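Hydrogenase expression/formation protein HypE (Desulfovibrio vulgaris subsp. vulgaris, PDB 2Z1T) binds ATP and magnesium and, as a HypE-family maturation protein, probably takes part in assembling the metal centre of nickel-iron hydrogenases. Local coordinates at residues S54-T59 with H76-D81. Sequence-based numbering, arbitrary orientation.
Sequences STDSYT and HGTVND
Ser54 meets Asp81 where strand 50-58 runs nearly antiparallel to helix 70-83, the two short segments at 153° with their axes 7.9 Å apart. A small polar residue suits this place: its OG, anti to the backbone N, lies against CB of Asp81 and also makes a weak hydrogen bond to Asp41 O of the second subunit. Two residues on, Asp56 also faces the helix, its CB beside OG1 of Thr78. Its side chain crosses that of Asp81 at about a right angle, yet the carboxylate planes lie only 24° apart, and OD2 of Asp56 approaches OD1 of Asp81. Facing acids of this kind suit a site that binds magnesium. Tyr58 then spans the gap with a long, flat side chain whose OH meets Thr78 OG1 at 2.8 Å, a hydrogen bond made at the ring edge, in plane. Thr78 presents that hydroxyl by setting OG1 anti to its carbonyl carbon, and Thr145 of strand 141-151 bonds it as well. Gly77 leaves room for the tyrosine hydroxyl, since a CB there would point at the strand. Asp81 and Asp220 bind one magnesium ion and Asp56 a second, in the ATP-magnesium site of the PurM-like (AIR synthase-related) fold.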
ATOM      1  N   SER A  54       4.156   7.325   2.055  1.00 53.88           N
ATOM      2  CA  SER A  54       4.130   7.269   0.617  1.00 54.26           C
ATOM      3  C   SER A  54       3.768   5.883   0.124  1.00 53.90           C
ATOM      4  O   SER A  54       4.090   4.898   0.782  1.00 54.61           O
ATOM      5  CB  SER A  54       5.500   7.683   0.108  1.00 54.37           C
ATOM      6  OG  SER A  54       5.713   7.130  -1.162  1.00 58.82           O
ATOM      7  N   THR A  55       3.112   5.800  -1.030  1.00 53.35           N
ATOM      8  CA  THR A  55       2.736   4.518  -1.609  1.00 53.03           C
ATOM      9  C   THR A  55       3.045   4.443  -3.095  1.00 53.36           C
ATOM     10  O   THR A  55       2.940   5.442  -3.812  1.00 53.16           O
ATOM     11  CB  THR A  55       1.238   4.135  -1.353  1.00 52.68           C
ATOM     12  OG1 THR A  55       1.033   2.740  -1.676  1.00 51.79           O
ATOM     13  CG2 THR A  55       0.310   4.962  -2.215  1.00 52.28           C
ATOM     14  N   ASP A  56       3.410   3.245  -3.551  1.00 53.73           N
ATOM     15  CA  ASP A  56       3.709   3.022  -4.951  1.00 54.89           C
ATOM     16  C   ASP A  56       3.377   1.621  -5.336  1.00 55.06           C
ATOM     17  O   ASP A  56       3.585   0.666  -4.540  1.00 54.40           O
ATOM     18  CB  ASP A  56       5.186   3.180  -5.211  1.00 55.51           C
ATOM     19  CG  ASP A  56       5.512   4.453  -5.863  1.00 60.35           C
ATOM     20  OD1 ASP A  56       5.109   4.665  -7.051  1.00 67.22           O
ATOM     21  OD2 ASP A  56       6.186   5.247  -5.179  1.00 65.37           O
ATOM     22  N   SER A  57       2.902   1.489  -6.570  1.00 54.83           N
ATOM     23  CA  SER A  57       2.738   0.177  -7.142  1.00 55.78           C
ATOM     24  C   SER A  57       3.763  -0.016  -8.232  1.00 56.11           C
ATOM     25  O   SER A  57       4.214   0.933  -8.831  1.00 57.34           O
ATOM     26  CB  SER A  57       1.311  -0.036  -7.621  1.00 55.86           C
ATOM     27  OG  SER A  57       0.426   0.015  -6.500  1.00 56.97           O
ATOM     28  N   TYR A  58       4.161  -1.253  -8.456  1.00 56.48           N
ATOM     29  CA  TYR A  58       5.271  -1.554  -9.312  1.00 56.16           C
ATOM     30  C   TYR A  58       4.798  -2.572 -10.329  1.00 56.74           C
ATOM     31  O   TYR A  58       4.346  -3.668  -9.969  1.00 56.56           O
ATOM     32  CB  TYR A  58       6.446  -2.042  -8.463  1.00 56.06           C
ATOM     33  CG  TYR A  58       6.972  -0.942  -7.561  1.00 56.11           C
ATOM     34  CD1 TYR A  58       6.461  -0.775  -6.289  1.00 56.20           C
ATOM     35  CD2 TYR A  58       7.956  -0.034  -8.005  1.00 55.47           C
ATOM     36  CE1 TYR A  58       6.907   0.239  -5.459  1.00 56.79           C
ATOM     37  CE2 TYR A  58       8.420   0.986  -7.182  1.00 54.19           C
ATOM     38  CZ  TYR A  58       7.886   1.115  -5.909  1.00 57.39           C
ATOM     39  OH  TYR A  58       8.297   2.113  -5.050  1.00 58.79           O
ATOM     40  N   THR A  59       4.867  -2.176 -11.603  1.00 57.35           N
ATOM     41  CA  THR A  59       4.347  -2.972 -12.712  1.00 57.67           C
ATOM     42  C   THR A  59       5.405  -3.244 -13.789  1.00 58.35           C
ATOM     43  O   THR A  59       5.103  -3.792 -14.853  1.00 58.56           O
ATOM     44  CB  THR A  59       3.147  -2.277 -13.353  1.00 57.45           C
ATOM     45  OG1 THR A  59       3.573  -1.044 -13.922  1.00 57.01           O
ATOM     46  CG2 THR A  59       2.069  -1.987 -12.308  1.00 58.59           C
ATOM     47  N   HIS A  76      13.440   0.180  -3.049  1.00 52.01           N
ATOM     48  CA  HIS A  76      14.192   1.404  -3.247  1.00 51.78           C
ATOM     49  C   HIS A  76      13.268   2.580  -3.541  1.00 51.70           C
ATOM     50  O   HIS A  76      13.381   3.607  -2.886  1.00 53.20           O
ATOM     51  CB  HIS A  76      15.250   1.272  -4.344  1.00 52.41           C
ATOM     52  CG  HIS A  76      16.297   0.238  -4.079  1.00 51.04           C
ATOM     53  ND1 HIS A  76      16.845  -0.524  -5.088  1.00 51.46           N
ATOM     54  CD2 HIS A  76      16.904  -0.157  -2.938  1.00 51.29           C
ATOM     55  CE1 HIS A  76      17.730  -1.364  -4.575  1.00 51.18           C
ATOM     56  NE2 HIS A  76      17.790  -1.161  -3.273  1.00 50.93           N
ATOM     57  N   GLY A  77      12.353   2.450  -4.497  1.00 50.90           N
ATOM     58  CA  GLY A  77      11.518   3.605  -4.901  1.00 49.64           C
ATOM     59  C   GLY A  77      10.603   4.136  -3.796  1.00 49.74           C
ATOM     60  O   GLY A  77      10.293   5.326  -3.735  1.00 49.55           O
ATOM     61  N   THR A  78      10.163   3.257  -2.899  1.00 49.07           N
ATOM     62  CA  THR A  78       9.341   3.697  -1.800  1.00 48.81           C
ATOM     63  C   THR A  78      10.175   4.306  -0.671  1.00 48.24           C
ATOM     64  O   THR A  78       9.765   5.291  -0.034  1.00 47.32           O
ATOM     65  CB  THR A  78       8.423   2.572  -1.344  1.00 49.53           C
ATOM     66  OG1 THR A  78       7.484   2.290  -2.409  1.00 50.85           O
ATOM     67  CG2 THR A  78       7.672   2.994  -0.114  1.00 48.39           C
ATOM     68  N   VAL A  79      11.369   3.761  -0.459  1.00 48.17           N
ATOM     69  CA  VAL A  79      12.313   4.381   0.461  1.00 48.39           C
ATOM     70  C   VAL A  79      12.583   5.826   0.011  1.00 48.17           C
ATOM     71  O   VAL A  79      12.553   6.783   0.800  1.00 47.25           O
ATOM     72  CB  VAL A  79      13.593   3.545   0.561  1.00 48.77           C
ATOM     73  CG1 VAL A  79      14.671   4.280   1.360  1.00 49.20           C
ATOM     74  CG2 VAL A  79      13.276   2.198   1.236  1.00 48.60           C
ATOM     75  N   ASN A  80      12.772   5.978  -1.292  1.00 48.32           N
ATOM     76  CA  ASN A  80      13.035   7.281  -1.864  1.00 48.09           C
ATOM     77  C   ASN A  80      11.862   8.206  -1.672  1.00 48.24           C
ATOM     78  O   ASN A  80      12.010   9.288  -1.108  1.00 48.28           O
ATOM     79  CB  ASN A  80      13.469   7.144  -3.320  1.00 47.67           C
ATOM     80  CG  ASN A  80      14.811   6.452  -3.446  1.00 47.28           C
ATOM     81  OD1 ASN A  80      15.571   6.349  -2.475  1.00 45.26           O
ATOM     82  ND2 ASN A  80      15.107   5.968  -4.627  1.00 47.32           N
ATOM     83  N   ASP A  81      10.675   7.759  -2.061  1.00 48.75           N
ATOM     84  CA  ASP A  81       9.515   8.634  -1.960  1.00 49.23           C
ATOM     85  C   ASP A  81       9.314   9.194  -0.570  1.00 49.44           C
ATOM     86  O   ASP A  81       8.937  10.352  -0.431  1.00 49.27           O
ATOM     87  CB  ASP A  81       8.268   7.968  -2.514  1.00 49.37           C
ATOM     88  CG  ASP A  81       8.300   7.867  -4.040  1.00 50.78           C
ATOM     89  OD1 ASP A  81       7.905   6.834  -4.598  1.00 54.31           O
ATOM     90  OD2 ASP A  81       8.769   8.806  -4.701  1.00 52.32           O
TER